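Local coordinates for uncharacterized protein lp_2219 (Lactobacillus plantarum, PDB 3HFQ) that is of unknown function but folds as a seven-bladed beta-propeller of the lactonase family, so a lactonase-like activity is possible though not established, at residues A[88-93]-A[145-150]; A[125-130]-A[173-178]. The protein carries 1 engineered substitution. One frame throughout, in Å; residues are numbered along the deposited sequence.

How the contacts relate
After the earlier strands, 2-9 to 74-84, the chain enters strand 90-94, which opens one four-stranded blade of the propeller; strand 121-128 is the other margin of that blade. The next blade runs from strand 143-148 to strand 175-182. Contact 1 closes a loop from 88-93 to 145-150, bringing together the first strands of the two blades close to the centre of the chain. Contact 2 closes its own loop from 125-130 to 173-178, packing their last strands against each other at the surface. The segments alternate along the chain, so the two loops cross. With centres 13 Å apart and no atoms touching, the contacts join the same two blades at both margins.

Contact 1. Residues A[88-93]-A[145-150]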
# COMPACT_ATOMS: atom_id res chain seq x y z
N PRO A 88 -12.01 -0.32 6.02
CA PRO A 88 -10.78 -1.09 5.87
C PRO A 88 -9.54 -0.20 5.71
O PRO A 88 -9.65 1.03 5.76
CB PRO A 88 -11.05 -1.96 4.64
CG PRO A 88 -11.97 -1.09 3.82
CD PRO A 88 -12.91 -0.53 4.86
N ALA A 89 -8.38 -0.82 5.52
CA ALA A 89 -7.13 -0.07 5.38
C ALA A 89 -6.35 -0.35 4.10
O ALA A 89 -5.40 0.37 3.77
CB ALA A 89 -6.23 -0.34 6.59
N TYR A 90 -6.74 -1.39 3.38
CA TYR A 90 -6.07 -1.77 2.14
C TYR A 90 -7.10 -2.38 1.20
O TYR A 90 -8.09 -2.96 1.65
CB TYR A 90 -4.98 -2.80 2.43
CG TYR A 90 -4.06 -3.12 1.27
CD1 TYR A 90 -2.96 -2.31 0.97
CD2 TYR A 90 -4.27 -4.25 0.47
CE1 TYR A 90 -2.10 -2.61 -0.08
CE2 TYR A 90 -3.41 -4.56 -0.60
CZ TYR A 90 -2.33 -3.73 -0.86
OH TYR A 90 -1.47 -4.03 -1.90
N VAL A 91 -6.87 -2.24 -0.10
CA VAL A 91 -7.77 -2.81 -1.11
C VAL A 91 -6.96 -3.15 -2.35
O VAL A 91 -6.06 -2.40 -2.73
CB VAL A 91 -8.93 -1.82 -1.46
CG1 VAL A 91 -8.37 -0.52 -2.03
CG2 VAL A 91 -9.90 -2.47 -2.43
N ALA A 92 -7.25 -4.30 -2.96
CA ALA A 92 -6.54 -4.73 -4.17
C ALA A 92 -7.47 -5.46 -5.13
O ALA A 92 -8.51 -5.98 -4.73
CB ALA A 92 -5.37 -5.65 -3.78
N VAL A 93 -7.08 -5.52 -6.41
CA VAL A 93 -7.88 -6.18 -7.43
C VAL A 93 -7.20 -7.44 -7.99
O VAL A 93 -6.00 -7.45 -8.24
CB VAL A 93 -8.18 -5.23 -8.62
CG1 VAL A 93 -8.87 -5.99 -9.75
CG2 VAL A 93 -9.07 -4.07 -8.16
N TYR A 145 -2.75 -5.73 4.96
CA TYR A 145 -2.38 -6.00 3.58
C TYR A 145 -3.00 -7.30 3.11
O TYR A 145 -2.96 -8.31 3.83
CB TYR A 145 -0.84 -6.05 3.48
CG TYR A 145 -0.26 -6.35 2.12
CD1 TYR A 145 -0.12 -7.67 1.67
CD2 TYR A 145 0.20 -5.33 1.29
CE1 TYR A 145 0.46 -7.95 0.43
CE2 TYR A 145 0.78 -5.60 0.05
CZ TYR A 145 0.91 -6.92 -0.37
OH TYR A 145 1.48 -7.20 -1.59
N THR A 146 -3.58 -7.27 1.92
CA THR A 146 -4.20 -8.43 1.30
C THR A 146 -3.95 -8.33 -0.20
O THR A 146 -4.69 -7.66 -0.91
CB THR A 146 -5.73 -8.47 1.53
OG1 THR A 146 -6.31 -7.23 1.11
CG2 THR A 146 -6.05 -8.70 3.01
N ASP A 147 -2.90 -8.98 -0.68
CA ASP A 147 -2.60 -8.93 -2.10
C ASP A 147 -2.01 -10.24 -2.61
O ASP A 147 -1.56 -11.08 -1.82
CB ASP A 147 -1.66 -7.76 -2.40
CG ASP A 147 -2.05 -7.01 -3.67
OD1 ASP A 147 -2.51 -7.67 -4.63
OD2 ASP A 147 -1.90 -5.77 -3.71
N LEU A 148 -2.02 -10.41 -3.93
CA LEU A 148 -1.55 -11.63 -4.58
C LEU A 148 -0.06 -11.95 -4.58
O LEU A 148 0.79 -11.06 -4.65
CB LEU A 148 -2.04 -11.63 -6.04
CG LEU A 148 -3.56 -11.61 -6.23
CD1 LEU A 148 -3.89 -11.33 -7.69
CD2 LEU A 148 -4.16 -12.93 -5.78
N THR A 149 0.24 -13.24 -4.49
CA THR A 149 1.62 -13.73 -4.52
C THR A 149 1.92 -14.06 -5.98
O THR A 149 1.01 -14.07 -6.81
CB THR A 149 1.80 -15.02 -3.69
OG1 THR A 149 0.98 -16.06 -4.25
CG2 THR A 149 1.40 -14.80 -2.24
N PRO A 150 3.18 -14.35 -6.31
CA PRO A 150 3.55 -14.67 -7.69
C PRO A 150 2.73 -15.81 -8.30
O PRO A 150 2.45 -15.80 -9.50
CB PRO A 150 5.03 -15.03 -7.58
CG PRO A 150 5.49 -14.13 -6.46
CD PRO A 150 4.38 -14.31 -5.45
O HOH W 1 -3.39 -7.20 -7.11
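Between the innermost strands of two neighbouring beta-propeller blades, Tyr90 reaches across to Tyr145, Thr146 and Asp147. Strands 90-93 and 145-148 run nearly parallel, but too far apart for sheet pairing, and side chains bridge the gap. Tyr90 swings its ring out toward the second strand, CG lying opposite the backbone N (chi1 -171°), and its hydroxyl donates a short 2.5 Å hydrogen bond from OH to Asp147 OD2. That oxygen lies in the ring plane and accepts on its anti lone pair, while ring and carboxylate planes stand 68° apart. Tyr145 points the same way alongside, its CD2 above one face of the Tyr90 ring toward the rim; the rings meet obliquely, planes at 36°. On the edge of the Tyr90 ring, CE2 comes 3.4 Å from Thr146 O, a buried carbonyl with no hydrogen-bond partner in the model. His191, from the next blade, meets the Tyr90 ring edge-to-face. Ala92 CB lies over one face of the carboxylate, 3.5 Å from Asp147 OD2. The other carboxylate oxygen, Asp147 OD1, accepts from Leu148 N at 2.9 Å and from a water that also donates to Val93 O.

Contact 2. Residues A[125-130]-A[173-178]; sequences DTVQHS and GQLSEQ
Asp125 extends its carboxylate toward Leu175 because CG stands anti to the backbone N (chi1 -166°), while Leu175, with CG anti to its own carbonyl carbon, sends CD1 back to Val127. The Asp125 carboxylate thereby meets the start of strand 175-178: Leu175 N donates to Asp125 OD2 over 3.2 Å, fairly straight at 162°, arriving on the anti side and 24° out of the carboxylate plane. A water donates to the same oxygen, 2.7 Å from Asp125 OD2, and also to Leu175 O, so that OD2 holds Leu175 N directly and reaches Leu175 O through the water. Behind the charge, Asp125 CB rests 3.3 Å from Gly173 O, whose hydrogen bond is with Thr124 OG1, and OD2 passes beside Gln174 CA. Were Asp125 shortened to an alanine, Leu175 N would probably be left without this acceptor and the bridging water would lose one of its two holds. Two residues along the first strand, the side chain of the same Leu175 makes the apolar part of the contact: Val127 CG2 touches Leu175 CD1 at 3.9 Å, the two side chains crossing at a slant, with Tyr167 of strand 163-169 packed against both. These are the last strands of successive four-stranded antiparallel blades, packed side by side at the surface of a seven-bladed beta-propeller.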
# COMPACT_ATOMS: atom_id res chain seq x y z
N ASP A 125 -16.73 -13.32 1.29
CA ASP A 125 -16.08 -13.93 2.45
C ASP A 125 -15.43 -12.91 3.39
O ASP A 125 -14.93 -11.88 2.95
CB ASP A 125 -15.04 -14.94 1.95
CG ASP A 125 -14.53 -15.88 3.03
OD1 ASP A 125 -15.28 -16.19 3.98
OD2 ASP A 125 -13.38 -16.34 2.91
N THR A 126 -15.46 -13.22 4.68
CA THR A 126 -14.84 -12.38 5.70
C THR A 126 -14.09 -13.31 6.64
O THR A 126 -14.71 -14.09 7.38
CB THR A 126 -15.89 -11.59 6.52
OG1 THR A 126 -16.66 -10.76 5.65
CG2 THR A 126 -15.20 -10.70 7.55
N VAL A 127 -12.77 -13.26 6.59
CA VAL A 127 -11.93 -14.11 7.42
C VAL A 127 -11.52 -13.37 8.69
O VAL A 127 -10.93 -12.29 8.62
CB VAL A 127 -10.67 -14.56 6.65
CG1 VAL A 127 -9.73 -15.33 7.56
CG2 VAL A 127 -11.08 -15.41 5.46
N GLN A 128 -11.84 -13.94 9.84
CA GLN A 128 -11.52 -13.32 11.12
C GLN A 128 -10.24 -13.88 11.73
O GLN A 128 -10.06 -15.10 11.82
CB GLN A 128 -12.68 -13.54 12.11
CG GLN A 128 -12.46 -12.89 13.48
CD GLN A 128 -12.42 -11.37 13.42
OE1 GLN A 128 -13.41 -10.73 13.05
NE2 GLN A 128 -11.29 -10.79 13.77
N HIS A 129 -9.35 -12.99 12.15
CA HIS A 129 -8.09 -13.40 12.76
C HIS A 129 -8.07 -13.00 14.23
O HIS A 129 -8.88 -12.19 14.68
CB HIS A 129 -6.89 -12.75 12.07
CG HIS A 129 -6.81 -13.02 10.60
ND1 HIS A 129 -7.63 -12.40 9.68
CD2 HIS A 129 -6.01 -13.85 9.89
CE1 HIS A 129 -7.33 -12.83 8.46
NE2 HIS A 129 -6.35 -13.71 8.56
N SER A 130 -7.13 -13.58 14.98
CA SER A 130 -6.99 -13.27 16.39
C SER A 130 -5.50 -13.27 16.73
O SER A 130 -4.67 -13.74 15.95
CB SER A 130 -7.72 -14.31 17.24
OG SER A 130 -7.12 -15.58 17.12
N GLY A 173 -14.59 -17.05 -4.40
CA GLY A 173 -14.21 -15.94 -3.54
C GLY A 173 -14.02 -16.23 -2.05
O GLY A 173 -14.40 -15.41 -1.22
N GLN A 174 -13.45 -17.38 -1.71
CA GLN A 174 -13.19 -17.71 -0.31
C GLN A 174 -11.72 -18.00 -0.12
O GLN A 174 -11.03 -18.40 -1.06
CB GLN A 174 -13.98 -18.94 0.14
CG GLN A 174 -15.49 -18.79 0.13
CD GLN A 174 -16.10 -19.36 -1.13
OE1 GLN A 174 -15.58 -20.30 -1.71
NE2 GLN A 174 -17.24 -18.80 -1.54
N LEU A 175 -11.23 -17.81 1.10
CA LEU A 175 -9.83 -18.05 1.41
C LEU A 175 -9.69 -19.30 2.27
O LEU A 175 -10.60 -19.65 3.02
CB LEU A 175 -9.25 -16.85 2.17
CG LEU A 175 -9.44 -15.45 1.57
CD1 LEU A 175 -8.76 -14.43 2.47
CD2 LEU A 175 -8.86 -15.40 0.17
N SER A 176 -8.55 -19.97 2.14
CA SER A 176 -8.25 -21.16 2.93
C SER A 176 -6.75 -21.12 3.19
O SER A 176 -5.96 -21.00 2.25
CB SER A 176 -8.64 -22.43 2.16
OG SER A 176 -8.72 -23.53 3.05
N GLU A 177 -6.35 -21.22 4.46
CA GLU A 177 -4.94 -21.12 4.83
C GLU A 177 -3.98 -22.13 4.20
O GLU A 177 -4.30 -23.31 4.05
CB GLU A 177 -4.78 -21.15 6.36
CG GLU A 177 -4.87 -22.54 6.98
CD GLU A 177 -6.29 -22.97 7.28
OE1 GLU A 177 -7.24 -22.36 6.73
OE2 GLU A 177 -6.46 -23.94 8.05
N GLN A 178 -2.80 -21.63 3.86
CA GLN A 178 -1.74 -22.44 3.25
C GLN A 178 -0.51 -22.44 4.16
O GLN A 178 0.13 -23.47 4.37
CB GLN A 178 -1.37 -21.86 1.88
CG GLN A 178 -0.21 -22.55 1.16
CD GLN A 178 -0.49 -24.00 0.83
OE1 GLN A 178 -1.63 -24.39 0.62
NE2 GLN A 178 0.57 -24.81 0.76
O HOH W 2 -12.98 -18.72 4.02